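PDB 3DWC: metallocarboxypeptidase, which probably removes C-terminal amino acids other than proline from peptides, as a metal-dependent carboxypeptidase of the M32 family. Local coordinates for residues Phe207-Gln212 with Thr251-Thr256; Glu213-Phe218 with Glu324-Gln329; Arg81-Glu86 with Thr285-Met290. All coordinates share one frame; numbering follows the deposited sequence.

Overall arrangement
Contacts 1 and 2 are neighbours on helix 209-222, their centres about 10 Å apart: residues 207-212 at its start meet the loop that follows strand 246-251, and residues 213-218, the next turns, meet the end of helix 312-326. The two touch. Contact 3 lies about 41 Å from contact 1, between centres, on the opposite side of the chain's centre, where helix 78-95 meets the loop between helices 259-276 and 294-309. Along the sequence contact 3 encloses contact 1, and contact 2 crosses both. Helices 259-276 and 294-309 carry the cobalt ligands H267, H271 and E298; contacts 1 and 3 involve the loops before and after the HExxH helix.

Contact 1 (Phe207-Gln212 with Thr251-Thr256); sequences FPVSKQ and TKYTET
The side-chain amide nitrogen of Q212 is gripped by two backbone carbonyls, one from each segment: NE2 donates to T254 O at 2.9 Å, nearly straight at 168°, and to F207 O at 2.8 Å. This ties the N-terminal end of helix 209-222, with P208 at the N-cap position, to the loop running from strand 246-251 toward helix 259-276, the HExxH helix of this M32 metallopeptidase. Both acceptors lie in the amide plane of Q212, so the pair of bonds fixes the rotation of the amide, although at each carbonyl the nitrogen sits above the C=O plane. At the other end of the amide, water 2 accepts from T254 N and lies 2.8 Å from Q212 OE1, to which it can donate. A backbone bond runs alongside, F207 N to E255 O at 2.8 Å.

Y253 packs beside the first helical turn. With CG anti to its own carbonyl carbon (chi1 -54°), its ring lies beside V209, whose CG1 comes to 3.5 Å from CD1, while CG2 rests against the tyrosine CB. Q212 passes the same ring in the opposite direction, its amide plane almost perpendicular to it and OE1 at the ring edge, 3.6 Å from CD2. The Y253 side chain also touches S261 of the HExxH helix and lies about 11 Å, side chain to side chain, from E268, the predicted proton donor/acceptor.

The F207 ring meets F258 and F326 edge-to-face, and T256 O approaches its edge near the ring plane. On the outer side the extended E255 reaches back to the helix start through water 1, which donates to OE1 at 2.6 Å and accepts from V209 N.

Contact 2 (Glu213-Phe218 with Glu324-Gln329); sequences EALCRF and EYFGDQ
L215 lies over the ring of Y325, the two side chains meeting at a slant: CD1 stands over one face in a CH-pi contact, 3.9 Å from the ring centroid and displaced toward the rim on the CD2 side. With CG anti to the backbone N (chi1 -172°) and chi2 at 58°, the two methyls of L215 part, CD1 over Y325 and CD2 toward F326. The second branch comes within 3.8 Å of F326 CE2, and here the side chains run at about a right angle.

Y325 projects from the last turn of helix 312-326 toward helix 209-222, at a surface junction away from the cobalt site, and its rim is met by the residue before L215: A214 CB lies in the ring plane at the edge, 3.7 Å from CE1. One turn on, the phenol end reaches F218, whose side chain lies across it; Y325 OH is 3.6 Å from F218 CB. Beyond the tyrosine, F218 also touches F317 and R321 of the same partner helix, and L215 touches L322, so the two helices meet over more than this last turn. G327, with positive phi (97°), ends the partner helix directly after F326.

Carbon meets carbon at nearly every point between these segments, with the phenol oxygen set against F218. The fit between them therefore rests on shape and dispersion, including the methyl-on-ring contact.

Contact 3 (Arg81-Glu86 with Thr285-Met290); sequences RANLRE and TQPVCM. With SO4 (sulfate ion), chain T.
Residues 285-290 fold into a type I beta turn from Q286 to C289, closed by C289 N to Q286 O, and the turn comes up against helix 78-95 with the CA atoms of N83 and V288 just 4.8 Å apart. N83 carries the junction, and both ends of its amide are used. OD1 accepts from V288 N at 3.1 Å, with the donor tilted 20° from the carbonyl plane, while ND2 gives a nearly straight bond (171°) to Q286 OE1 at 2.9 Å. The two amides stand almost perpendicular, yet Q286 OE1 lies in the plane of the N83 amide. Q286 makes this possible by bending at chi2 (-64°), which turns its carbonyl back toward the asparagine. P287 packs crosswise against the same group, its CD 3.1 Å from N83 OD1.

In this mostly helical M32 fold, the turn belongs to the connection from helix 259-276 to helix 294-309, which together supply the cobalt ligands. Helix 3-32 lies alongside: N83 ND2 also donates to Y6 OH, and Q286 NE2 bonds to E10 O, so both amides have partners in that helix.

V288 CG2 reaches A82 CB at 4.0 Å, and E86 CB lies near P287. The E86 carboxylate turns away from the turn: R85 grips OE2 side-on through NE and NH2, R292 pairs with OE1, and water 3 sits between OE1 and P287 O, 2.7 Å from the latter, and can donate to either. These partners would probably keep the buried carboxylate ionised. On the far side of the helix, R81 NE binds O1 of a sulfate, probably from the crystallisation liquor, at 3.0 Å.

Contact 1 (Phe207-Gln212 with Thr251-Thr256)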
ATOM      1  N   PHE B 207       2.434 -29.999   5.725  1.00 30.64           N
ATOM      2  CA  PHE B 207       2.969 -29.028   6.656  1.00 30.47           C
ATOM      3  C   PHE B 207       2.027 -27.824   6.621  1.00 30.41           C
ATOM      4  O   PHE B 207       2.074 -27.028   5.680  1.00 30.18           O
ATOM      5  CB  PHE B 207       4.388 -28.643   6.228  1.00 30.61           C
ATOM      6  CG  PHE B 207       5.323 -29.822   6.164  1.00 31.34           C
ATOM      7  CD1 PHE B 207       5.791 -30.285   4.949  1.00 31.14           C
ATOM      8  CD2 PHE B 207       5.664 -30.517   7.322  1.00 32.00           C
ATOM      9  CE1 PHE B 207       6.614 -31.381   4.890  1.00 29.99           C
ATOM     10  CE2 PHE B 207       6.488 -31.624   7.259  1.00 30.99           C
ATOM     11  CZ  PHE B 207       6.966 -32.047   6.041  1.00 30.80           C
ATOM     12  N   PRO B 208       1.143 -27.693   7.631  1.00 31.64           N
ATOM     13  CA  PRO B 208       0.139 -26.640   7.556  1.00 32.46           C
ATOM     14  C   PRO B 208       0.744 -25.254   7.376  1.00 32.83           C
ATOM     15  O   PRO B 208       1.746 -24.895   8.029  1.00 33.35           O
ATOM     16  CB  PRO B 208      -0.614 -26.758   8.900  1.00 32.64           C
ATOM     17  CG  PRO B 208      -0.423 -28.166   9.297  1.00 33.90           C
ATOM     18  CD  PRO B 208       1.018 -28.448   8.884  1.00 31.80           C
ATOM     19  N   VAL B 209       0.141 -24.496   6.477  1.00 33.50           N
ATOM     20  CA  VAL B 209       0.694 -23.229   6.054  1.00 33.30           C
ATOM     21  C   VAL B 209       0.778 -22.240   7.209  1.00 32.99           C
ATOM     22  O   VAL B 209       1.681 -21.391   7.222  1.00 33.46           O
ATOM     23  CB  VAL B 209      -0.129 -22.660   4.887  1.00 34.16           C
ATOM     24  CG1 VAL B 209       0.203 -21.194   4.675  1.00 35.81           C
ATOM     25  CG2 VAL B 209       0.162 -23.461   3.610  1.00 34.80           C
ATOM     26  N   SER B 210      -0.171 -22.311   8.146  1.00 32.83           N
ATOM     27  CA  SER B 210      -0.145 -21.503   9.383  1.00 32.82           C
ATOM     28  C   SER B 210       1.049 -21.837  10.283  1.00 32.26           C
ATOM     29  O   SER B 210       1.656 -20.945  10.887  1.00 31.63           O
ATOM     30  CB  SER B 210      -1.457 -21.619  10.182  1.00 33.14           C
ATOM     31  OG  SER B 210      -1.596 -22.887  10.850  1.00 34.75           O
ATOM     32  N   LYS B 211       1.391 -23.109  10.371  1.00 31.70           N
ATOM     33  CA  LYS B 211       2.539 -23.503  11.183  1.00 32.16           C
ATOM     34  C   LYS B 211       3.858 -23.110  10.465  1.00 31.67           C
ATOM     35  O   LYS B 211       4.842 -22.700  11.104  1.00 31.83           O
ATOM     36  CB  LYS B 211       2.455 -25.004  11.496  1.00 32.74           C
ATOM     37  CG  LYS B 211       1.216 -25.400  12.377  1.00 32.72           C
ATOM     38  CD  LYS B 211       1.107 -26.916  12.539  1.00 33.47           C
ATOM     39  CE  LYS B 211      -0.252 -27.401  13.071  1.00 35.67           C
ATOM     40  NZ  LYS B 211      -0.154 -27.855  14.431  1.00 39.02           N
ATOM     41  N   GLN B 212       3.860 -23.202   9.133  1.00 31.02           N
ATOM     42  CA  GLN B 212       4.992 -22.689   8.313  1.00 31.37           C
ATOM     43  C   GLN B 212       5.244 -21.204   8.507  1.00 31.08           C
ATOM     44  O   GLN B 212       6.388 -20.753   8.626  1.00 31.40           O
ATOM     45  CB  GLN B 212       4.726 -22.959   6.836  1.00 31.32           C
ATOM     46  CG  GLN B 212       4.909 -24.412   6.506  1.00 31.13           C
ATOM     47  CD  GLN B 212       5.004 -24.650   5.026  1.00 31.14           C
ATOM     48  OE1 GLN B 212       5.864 -24.093   4.350  1.00 28.24           O
ATOM     49  NE2 GLN B 212       4.135 -25.505   4.514  1.00 27.27           N
ATOM     50  N   THR B 251       6.758 -14.350   0.941  1.00 38.82           N
ATOM     51  CA  THR B 251       7.046 -15.731   0.673  1.00 39.59           C
ATOM     52  C   THR B 251       5.760 -16.375   0.195  1.00 39.93           C
ATOM     53  O   THR B 251       4.730 -15.742   0.017  1.00 40.15           O
ATOM     54  CB  THR B 251       7.563 -16.471   1.933  1.00 40.25           C
ATOM     55  OG1 THR B 251       8.068 -17.755   1.561  1.00 41.99           O
ATOM     56  CG2 THR B 251       6.415 -16.669   2.971  1.00 40.59           C
ATOM     57  N   LYS B 252       5.818 -17.669   0.020  1.00 41.27           N
ATOM     58  CA  LYS B 252       4.704 -18.394  -0.560  1.00 40.90           C
ATOM     59  C   LYS B 252       4.810 -19.789   0.035  1.00 39.95           C
ATOM     60  O   LYS B 252       5.909 -20.270   0.248  1.00 38.42           O
ATOM     61  CB  LYS B 252       4.921 -18.424  -2.046  1.00 41.86           C
ATOM     62  CG  LYS B 252       3.751 -18.900  -2.872  1.00 46.54           C
ATOM     63  CD  LYS B 252       4.234 -19.802  -4.011  1.00 52.14           C
ATOM     64  CE  LYS B 252       5.275 -19.103  -4.936  1.00 54.08           C
ATOM     65  NZ  LYS B 252       5.804 -20.026  -6.050  1.00 54.90           N
ATOM     66  N   TYR B 253       3.669 -20.382   0.359  1.00 39.65           N
ATOM     67  CA  TYR B 253       3.632 -21.661   1.028  1.00 39.45           C
ATOM     68  C   TYR B 253       2.908 -22.733   0.210  1.00 39.19           C
ATOM     69  O   TYR B 253       1.901 -22.454  -0.439  1.00 38.70           O
ATOM     70  CB  TYR B 253       2.948 -21.535   2.375  1.00 39.85           C
ATOM     71  CG  TYR B 253       3.525 -20.486   3.293  1.00 38.86           C
ATOM     72  CD1 TYR B 253       2.897 -19.260   3.442  1.00 41.30           C
ATOM     73  CD2 TYR B 253       4.662 -20.719   4.001  1.00 40.38           C
ATOM     74  CE1 TYR B 253       3.391 -18.305   4.251  1.00 40.40           C
ATOM     75  CE2 TYR B 253       5.192 -19.751   4.827  1.00 42.09           C
ATOM     76  CZ  TYR B 253       4.537 -18.545   4.951  1.00 40.45           C
ATOM     77  OH  TYR B 253       5.032 -17.565   5.775  1.00 40.02           O
ATOM     78  N   THR B 254       3.465 -23.941   0.264  1.00 38.59           N
ATOM     79  CA  THR B 254       2.835 -25.162  -0.198  1.00 39.04           C
ATOM     80  C   THR B 254       2.850 -26.142   0.983  1.00 38.45           C
ATOM     81  O   THR B 254       3.835 -26.200   1.753  1.00 37.72           O
ATOM     82  CB  THR B 254       3.610 -25.757  -1.413  1.00 39.20           C
ATOM     83  OG1 THR B 254       3.124 -27.057  -1.723  1.00 42.20           O
ATOM     84  CG2 THR B 254       5.106 -25.868  -1.130  1.00 40.12           C
ATOM     85  N   GLU B 255       1.743 -26.858   1.166  1.00 37.80           N
ATOM     86  CA  GLU B 255       1.630 -27.894   2.199  1.00 38.46           C
ATOM     87  C   GLU B 255       2.598 -29.039   2.005  1.00 37.16           C
ATOM     88  O   GLU B 255       2.974 -29.694   2.975  1.00 37.51           O
ATOM     89  CB  GLU B 255       0.214 -28.492   2.276  1.00 38.62           C
ATOM     90  CG  GLU B 255      -0.738 -27.708   3.122  1.00 40.62           C
ATOM     91  CD  GLU B 255      -1.972 -28.529   3.515  1.00 41.89           C
ATOM     92  OE1 GLU B 255      -2.482 -28.257   4.641  1.00 45.98           O
ATOM     93  OE2 GLU B 255      -2.390 -29.465   2.743  1.00 42.29           O
ATOM     94  N   THR B 256       3.007 -29.287   0.770  1.00 37.24           N
ATOM     95  CA  THR B 256       3.833 -30.473   0.453  1.00 37.24           C
ATOM     96  C   THR B 256       5.259 -30.413   0.992  1.00 36.13           C
ATOM     97  O   THR B 256       5.876 -31.445   1.266  1.00 34.65           O
ATOM     98  CB  THR B 256       3.850 -30.765  -1.086  1.00 37.91           C
ATOM     99  OG1 THR B 256       4.566 -29.733  -1.759  1.00 42.16           O
ATOM    100  CG2 THR B 256       2.430 -30.843  -1.667  1.00 37.12           C
TER
HETATM  101  O   HOH W   1      -2.306 -25.756   5.156  1.00 25.04           O
HETATM  102  O   HOH W   2       6.173 -24.201   1.590  1.00 21.33           O

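Contact 2 (Glu213-Phe218 with Glu324-Gln329)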
ATOM      1  N   GLU B 213       4.166 -20.438   8.527  1.00 31.07           N
ATOM      2  CA  GLU B 213       4.266 -19.017   8.751  1.00 31.62           C
ATOM      3  C   GLU B 213       4.790 -18.730  10.139  1.00 31.71           C
ATOM      4  O   GLU B 213       5.660 -17.865  10.334  1.00 31.81           O
ATOM      5  CB  GLU B 213       2.910 -18.368   8.576  1.00 30.95           C
ATOM      6  CG  GLU B 213       3.002 -16.888   8.788  1.00 33.41           C
ATOM      7  CD  GLU B 213       1.698 -16.171   8.524  1.00 37.30           C
ATOM      8  OE1 GLU B 213       1.517 -15.114   9.176  1.00 43.12           O
ATOM      9  OE2 GLU B 213       0.884 -16.658   7.660  1.00 40.93           O
ATOM     10  N   ALA B 214       4.265 -19.440  11.135  1.00 31.05           N
ATOM     11  CA  ALA B 214       4.756 -19.231  12.482  1.00 29.90           C
ATOM     12  C   ALA B 214       6.251 -19.549  12.619  1.00 29.18           C
ATOM     13  O   ALA B 214       7.017 -18.821  13.313  1.00 28.98           O
ATOM     14  CB  ALA B 214       3.917 -20.048  13.482  1.00 29.89           C
ATOM     15  N   LEU B 215       6.681 -20.626  11.990  1.00 28.72           N
ATOM     16  CA  LEU B 215       8.089 -21.007  11.970  1.00 29.69           C
ATOM     17  C   LEU B 215       8.996 -19.973  11.289  1.00 29.92           C
ATOM     18  O   LEU B 215      10.098 -19.649  11.773  1.00 29.49           O
ATOM     19  CB  LEU B 215       8.261 -22.370  11.305  1.00 29.44           C
ATOM     20  CG  LEU B 215       9.663 -22.976  11.380  1.00 29.81           C
ATOM     21  CD1 LEU B 215      10.180 -23.170  12.843  1.00 30.17           C
ATOM     22  CD2 LEU B 215       9.714 -24.249  10.645  1.00 29.90           C
ATOM     23  N   CYS B 216       8.525 -19.459  10.172  1.00 30.46           N
ATOM     24  CA  CYS B 216       9.219 -18.412   9.455  1.00 30.56           C
ATOM     25  C   CYS B 216       9.391 -17.153  10.313  1.00 30.21           C
ATOM     26  O   CYS B 216      10.486 -16.595  10.363  1.00 29.18           O
ATOM     27  CB  CYS B 216       8.469 -18.108   8.160  1.00 31.25           C
ATOM     28  SG  CYS B 216       8.703 -19.369   6.829  1.00 32.02           S
ATOM     29  N   ARG B 217       8.323 -16.690  10.957  1.00 30.54           N
ATOM     30  CA  ARG B 217       8.408 -15.528  11.832  1.00 31.41           C
ATOM     31  C   ARG B 217       9.358 -15.793  12.966  1.00 30.89           C
ATOM     32  O   ARG B 217      10.003 -14.872  13.442  1.00 30.82           O
ATOM     33  CB  ARG B 217       7.050 -15.145  12.445  1.00 32.03           C
ATOM     34  CG  ARG B 217       6.055 -14.652  11.424  1.00 33.52           C
ATOM     35  CD  ARG B 217       4.707 -14.218  12.033  1.00 34.32           C
ATOM     36  NE  ARG B 217       3.929 -13.812  10.877  1.00 40.42           N
ATOM     37  CZ  ARG B 217       3.929 -12.588  10.348  1.00 40.24           C
ATOM     38  NH1 ARG B 217       4.587 -11.580  10.934  1.00 39.02           N
ATOM     39  NH2 ARG B 217       3.213 -12.381   9.240  1.00 42.01           N
ATOM     40  N   PHE B 218       9.367 -17.034  13.465  1.00 31.51           N
ATOM     41  CA  PHE B 218      10.261 -17.401  14.547  1.00 30.92           C
ATOM     42  C   PHE B 218      11.682 -17.181  14.055  1.00 30.22           C
ATOM     43  O   PHE B 218      12.490 -16.599  14.749  1.00 28.94           O
ATOM     44  CB  PHE B 218      10.073 -18.847  15.003  1.00 32.02           C
ATOM     45  CG  PHE B 218      11.118 -19.294  15.978  1.00 32.14           C
ATOM     46  CD1 PHE B 218      11.074 -18.882  17.289  1.00 34.71           C
ATOM     47  CD2 PHE B 218      12.178 -20.091  15.570  1.00 34.07           C
ATOM     48  CE1 PHE B 218      12.062 -19.257  18.180  1.00 35.29           C
ATOM     49  CE2 PHE B 218      13.147 -20.478  16.449  1.00 34.28           C
ATOM     50  CZ  PHE B 218      13.096 -20.083  17.754  1.00 34.84           C
ATOM     51  N   GLU B 324       8.857 -29.303  17.108  1.00 32.64           N
ATOM     52  CA  GLU B 324       7.979 -28.418  17.853  1.00 33.58           C
ATOM     53  C   GLU B 324       6.811 -27.810  17.041  1.00 32.69           C
ATOM     54  O   GLU B 324       5.672 -27.750  17.537  1.00 31.36           O
ATOM     55  CB  GLU B 324       8.845 -27.309  18.416  1.00 34.26           C
ATOM     56  CG  GLU B 324       8.077 -26.275  19.192  1.00 38.57           C
ATOM     57  CD  GLU B 324       8.955 -25.096  19.591  1.00 39.93           C
ATOM     58  OE1 GLU B 324      10.199 -25.160  19.343  1.00 47.44           O
ATOM     59  OE2 GLU B 324       8.373 -24.112  20.142  1.00 48.19           O
ATOM     60  N   TYR B 325       7.104 -27.363  15.815  1.00 32.05           N
ATOM     61  CA  TYR B 325       6.120 -26.687  14.958  1.00 31.78           C
ATOM     62  C   TYR B 325       5.289 -27.651  14.131  1.00 31.65           C
ATOM     63  O   TYR B 325       4.141 -27.366  13.833  1.00 31.17           O
ATOM     64  CB  TYR B 325       6.806 -25.660  14.038  1.00 32.02           C
ATOM     65  CG  TYR B 325       7.036 -24.350  14.735  1.00 32.64           C
ATOM     66  CD1 TYR B 325       6.148 -23.276  14.612  1.00 33.36           C
ATOM     67  CD2 TYR B 325       8.083 -24.212  15.599  1.00 33.17           C
ATOM     68  CE1 TYR B 325       6.392 -22.073  15.295  1.00 32.63           C
ATOM     69  CE2 TYR B 325       8.314 -23.037  16.281  1.00 34.57           C
ATOM     70  CZ  TYR B 325       7.486 -21.982  16.132  1.00 33.28           C
ATOM     71  OH  TYR B 325       7.789 -20.879  16.897  1.00 34.40           O
ATOM     72  N   PHE B 326       5.857 -28.794  13.729  1.00 31.63           N
ATOM     73  CA  PHE B 326       5.118 -29.721  12.838  1.00 31.34           C
ATOM     74  C   PHE B 326       4.815 -31.043  13.480  1.00 31.42           C
ATOM     75  O   PHE B 326       3.968 -31.780  12.974  1.00 31.53           O
ATOM     76  CB  PHE B 326       5.896 -29.991  11.531  1.00 30.80           C
ATOM     77  CG  PHE B 326       6.166 -28.749  10.716  1.00 31.98           C
ATOM     78  CD1 PHE B 326       5.140 -27.898  10.328  1.00 31.72           C
ATOM     79  CD2 PHE B 326       7.423 -28.442  10.330  1.00 28.87           C
ATOM     80  CE1 PHE B 326       5.426 -26.752   9.598  1.00 30.44           C
ATOM     81  CE2 PHE B 326       7.678 -27.306   9.596  1.00 29.72           C
ATOM     82  CZ  PHE B 326       6.700 -26.482   9.249  1.00 30.23           C
ATOM     83  N   GLY B 327       5.481 -31.364  14.589  1.00 31.28           N
ATOM     84  CA  GLY B 327       5.320 -32.668  15.211  1.00 30.99           C
ATOM     85  C   GLY B 327       6.441 -33.575  14.758  1.00 30.85           C
ATOM     86  O   GLY B 327       6.991 -33.381  13.661  1.00 30.88           O
ATOM     87  N   ASP B 328       6.806 -34.548  15.598  1.00 30.37           N
ATOM     88  CA  ASP B 328       7.963 -35.390  15.315  1.00 30.77           C
ATOM     89  C   ASP B 328       7.752 -36.359  14.146  1.00 30.70           C
ATOM     90  O   ASP B 328       6.660 -36.935  13.972  1.00 30.12           O
ATOM     91  CB  ASP B 328       8.365 -36.238  16.538  1.00 31.56           C
ATOM     92  CG  ASP B 328       9.866 -36.559  16.580  1.00 32.16           C
ATOM     93  OD1 ASP B 328      10.292 -37.137  17.586  1.00 37.21           O
ATOM     94  OD2 ASP B 328      10.633 -36.216  15.649  1.00 36.05           O
ATOM     95  N   GLN B 329       8.829 -36.574  13.394  1.00 29.18           N
ATOM     96  CA  GLN B 329       8.881 -37.637  12.403  1.00 29.67           C
ATOM     97  C   GLN B 329      10.335 -37.947  12.176  1.00 29.23           C
ATOM     98  O   GLN B 329      11.167 -37.129  12.511  1.00 29.34           O
ATOM     99  CB  GLN B 329       8.176 -37.246  11.096  1.00 29.82           C
ATOM    100  CG  GLN B 329       8.567 -35.917  10.493  1.00 29.00           C
ATOM    101  CD  GLN B 329       8.029 -35.757   9.092  1.00 29.44           C
ATOM    102  OE1 GLN B 329       8.658 -36.207   8.134  1.00 26.89           O
ATOM    103  NE2 GLN B 329       6.869 -35.102   8.956  1.00 27.26           N
TER

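Contact 3 (Arg81-Glu86 with Thr285-Met290)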
ATOM      1  N   ARG B  81      31.084  14.545   0.660  1.00 33.66           N
ATOM      2  CA  ARG B  81      31.843  14.279  -0.566  1.00 32.82           C
ATOM      3  C   ARG B  81      31.441  12.945  -1.191  1.00 32.08           C
ATOM      4  O   ARG B  81      31.259  12.857  -2.395  1.00 31.64           O
ATOM      5  CB  ARG B  81      33.361  14.331  -0.310  1.00 33.37           C
ATOM      6  CG  ARG B  81      33.896  15.690   0.103  1.00 33.59           C
ATOM      7  CD  ARG B  81      35.403  15.816  -0.129  1.00 34.20           C
ATOM      8  NE  ARG B  81      36.113  14.894   0.736  1.00 34.90           N
ATOM      9  CZ  ARG B  81      36.517  15.157   1.977  1.00 34.62           C
ATOM     10  NH1 ARG B  81      36.307  16.335   2.538  1.00 34.71           N
ATOM     11  NH2 ARG B  81      37.132  14.205   2.670  1.00 35.58           N
ATOM     12  N   ALA B  82      31.292  11.900  -0.383  1.00 31.72           N
ATOM     13  CA  ALA B  82      30.821  10.599  -0.911  1.00 31.19           C
ATOM     14  C   ALA B  82      29.388  10.721  -1.445  1.00 31.04           C
ATOM     15  O   ALA B  82      29.013  10.118  -2.487  1.00 28.96           O
ATOM     16  CB  ALA B  82      30.845   9.535   0.158  1.00 31.36           C
ATOM     17  N   ASN B  83      28.585  11.496  -0.719  1.00 30.44           N
ATOM     18  CA  ASN B  83      27.179  11.658  -1.104  1.00 30.39           C
ATOM     19  C   ASN B  83      27.141  12.375  -2.444  1.00 30.60           C
ATOM     20  O   ASN B  83      26.376  11.974  -3.326  1.00 30.46           O
ATOM     21  CB  ASN B  83      26.399  12.378  -0.004  1.00 29.84           C
ATOM     22  CG  ASN B  83      24.899  12.351  -0.208  1.00 29.99           C
ATOM     23  OD1 ASN B  83      24.321  11.341  -0.641  1.00 29.30           O
ATOM     24  ND2 ASN B  83      24.248  13.469   0.125  1.00 28.63           N
ATOM     25  N   LEU B  84      28.015  13.378  -2.636  1.00 30.15           N
ATOM     26  CA  LEU B  84      28.044  14.083  -3.923  1.00 30.86           C
ATOM     27  C   LEU B  84      28.420  13.134  -5.069  1.00 31.25           C
ATOM     28  O   LEU B  84      27.866  13.218  -6.162  1.00 30.75           O
ATOM     29  CB  LEU B  84      28.991  15.292  -3.882  1.00 30.59           C
ATOM     30  CG  LEU B  84      29.055  16.210  -5.110  1.00 30.58           C
ATOM     31  CD1 LEU B  84      27.675  16.700  -5.556  1.00 29.83           C
ATOM     32  CD2 LEU B  84      30.006  17.400  -4.838  1.00 30.98           C
ATOM     33  N   ARG B  85      29.374  12.232  -4.812  1.00 32.32           N
ATOM     34  CA  ARG B  85      29.695  11.140  -5.759  1.00 32.57           C
ATOM     35  C   ARG B  85      28.463  10.277  -6.091  1.00 31.84           C
ATOM     36  O   ARG B  85      28.222   9.939  -7.244  1.00 30.78           O
ATOM     37  CB  ARG B  85      30.793  10.236  -5.184  1.00 32.77           C
ATOM     38  CG  ARG B  85      31.334   9.184  -6.147  1.00 34.02           C
ATOM     39  CD  ARG B  85      32.267   8.210  -5.424  1.00 37.15           C
ATOM     40  NE  ARG B  85      31.555   7.492  -4.368  1.00 40.70           N
ATOM     41  CZ  ARG B  85      32.068   7.125  -3.195  1.00 40.91           C
ATOM     42  NH1 ARG B  85      33.314   7.400  -2.871  1.00 42.42           N
ATOM     43  NH2 ARG B  85      31.298   6.482  -2.331  1.00 40.60           N
ATOM     44  N   GLU B  86      27.691   9.915  -5.069  1.00 32.05           N
ATOM     45  CA  GLU B  86      26.546   9.059  -5.297  1.00 31.78           C
ATOM     46  C   GLU B  86      25.430   9.819  -6.016  1.00 31.78           C
ATOM     47  O   GLU B  86      24.714   9.232  -6.819  1.00 31.69           O
ATOM     48  CB  GLU B  86      26.096   8.403  -4.006  1.00 31.07           C
ATOM     49  CG  GLU B  86      27.143   7.512  -3.421  1.00 32.89           C
ATOM     50  CD  GLU B  86      27.674   6.455  -4.397  1.00 34.70           C
ATOM     51  OE1 GLU B  86      26.865   5.840  -5.105  1.00 33.51           O
ATOM     52  OE2 GLU B  86      28.899   6.225  -4.414  1.00 35.42           O
ATOM     53  N   THR B 285      17.880  10.052   3.839  1.00 32.13           N
ATOM     54  CA  THR B 285      17.101  10.348   2.607  1.00 32.04           C
ATOM     55  C   THR B 285      17.993  10.604   1.362  1.00 31.87           C
ATOM     56  O   THR B 285      17.506  11.042   0.316  1.00 32.43           O
ATOM     57  CB  THR B 285      16.261  11.601   2.828  1.00 32.50           C
ATOM     58  OG1 THR B 285      17.132  12.742   2.922  1.00 32.34           O
ATOM     59  CG2 THR B 285      15.428  11.475   4.124  1.00 30.46           C
ATOM     60  N   GLN B 286      19.284  10.277   1.482  1.00 30.82           N
ATOM     61  CA  GLN B 286      20.296  10.541   0.469  1.00 30.28           C
ATOM     62  C   GLN B 286      20.855   9.285  -0.187  1.00 30.09           C
ATOM     63  O   GLN B 286      20.865   8.198   0.423  1.00 29.48           O
ATOM     64  CB  GLN B 286      21.470  11.268   1.140  1.00 30.03           C
ATOM     65  CG  GLN B 286      21.091  12.618   1.758  1.00 29.18           C
ATOM     66  CD  GLN B 286      20.641  13.615   0.727  1.00 26.12           C
ATOM     67  OE1 GLN B 286      21.364  13.885  -0.237  1.00 25.14           O
ATOM     68  NE2 GLN B 286      19.437  14.194   0.928  1.00 24.50           N
ATOM     69  N   PRO B 287      21.434   9.449  -1.386  1.00 30.01           N
ATOM     70  CA  PRO B 287      21.871   8.308  -2.136  1.00 30.70           C
ATOM     71  C   PRO B 287      23.137   7.608  -1.582  1.00 31.51           C
ATOM     72  O   PRO B 287      23.406   6.480  -1.969  1.00 31.61           O
ATOM     73  CB  PRO B 287      22.053   8.882  -3.542  1.00 30.85           C
ATOM     74  CG  PRO B 287      22.446  10.264  -3.322  1.00 30.43           C
ATOM     75  CD  PRO B 287      21.718  10.706  -2.105  1.00 30.99           C
ATOM     76  N   VAL B 288      23.880   8.243  -0.667  1.00 31.90           N
ATOM     77  CA  VAL B 288      24.984   7.556   0.024  1.00 31.95           C
ATOM     78  C   VAL B 288      24.468   6.533   1.064  1.00 33.06           C
ATOM     79  O   VAL B 288      25.154   5.575   1.401  1.00 32.34           O
ATOM     80  CB  VAL B 288      25.905   8.553   0.707  1.00 31.18           C
ATOM     81  CG1 VAL B 288      25.249   9.154   1.948  1.00 29.96           C
ATOM     82  CG2 VAL B 288      27.293   7.872   1.020  1.00 30.02           C
ATOM     83  N   CYS B 289      23.254   6.753   1.573  1.00 34.61           N
ATOM     84  CA  CYS B 289      22.642   5.817   2.488  1.00 34.63           C
ATOM     85  C   CYS B 289      21.816   4.860   1.683  1.00 34.94           C
ATOM     86  O   CYS B 289      20.601   4.902   1.744  1.00 35.83           O
ATOM     87  CB  CYS B 289      21.793   6.527   3.516  1.00 34.38           C
ATOM     88  SG  CYS B 289      20.992   5.391   4.630  1.00 37.87           S
ATOM     89  N   MET B 290      22.504   3.992   0.946  1.00 34.65           N
ATOM     90  CA  MET B 290      21.936   2.935   0.136  1.00 35.47           C
ATOM     91  C   MET B 290      22.865   1.711   0.040  1.00 34.11           C
ATOM     92  O   MET B 290      24.083   1.839   0.175  1.00 33.54           O
ATOM     93  CB  MET B 290      21.758   3.436  -1.272  1.00 35.99           C
ATOM     94  CG  MET B 290      20.962   4.689  -1.339  1.00 40.60           C
ATOM     95  SD  MET B 290      19.941   4.675  -2.789  1.00 47.49           S
ATOM     96  CE  MET B 290      18.764   3.503  -2.110  1.00 42.57           C
TER
HETATM   97  S   SO4 T 607      37.643  11.775  -0.132  1.00 66.57           S
HETATM   98  O1  SO4 T 607      36.282  12.178  -0.465  1.00 64.95           O
HETATM   99  O2  SO4 T 607      38.552  12.922  -0.104  1.00 66.62           O
HETATM  100  O3  SO4 T 607      37.654  11.124   1.181  1.00 66.42           O
HETATM  101  O4  SO4 T 607      38.122  10.883  -1.183  1.00 66.22           O
HETATM  102  O   HOH W   3      24.058   5.001  -4.091  1.00 24.60           O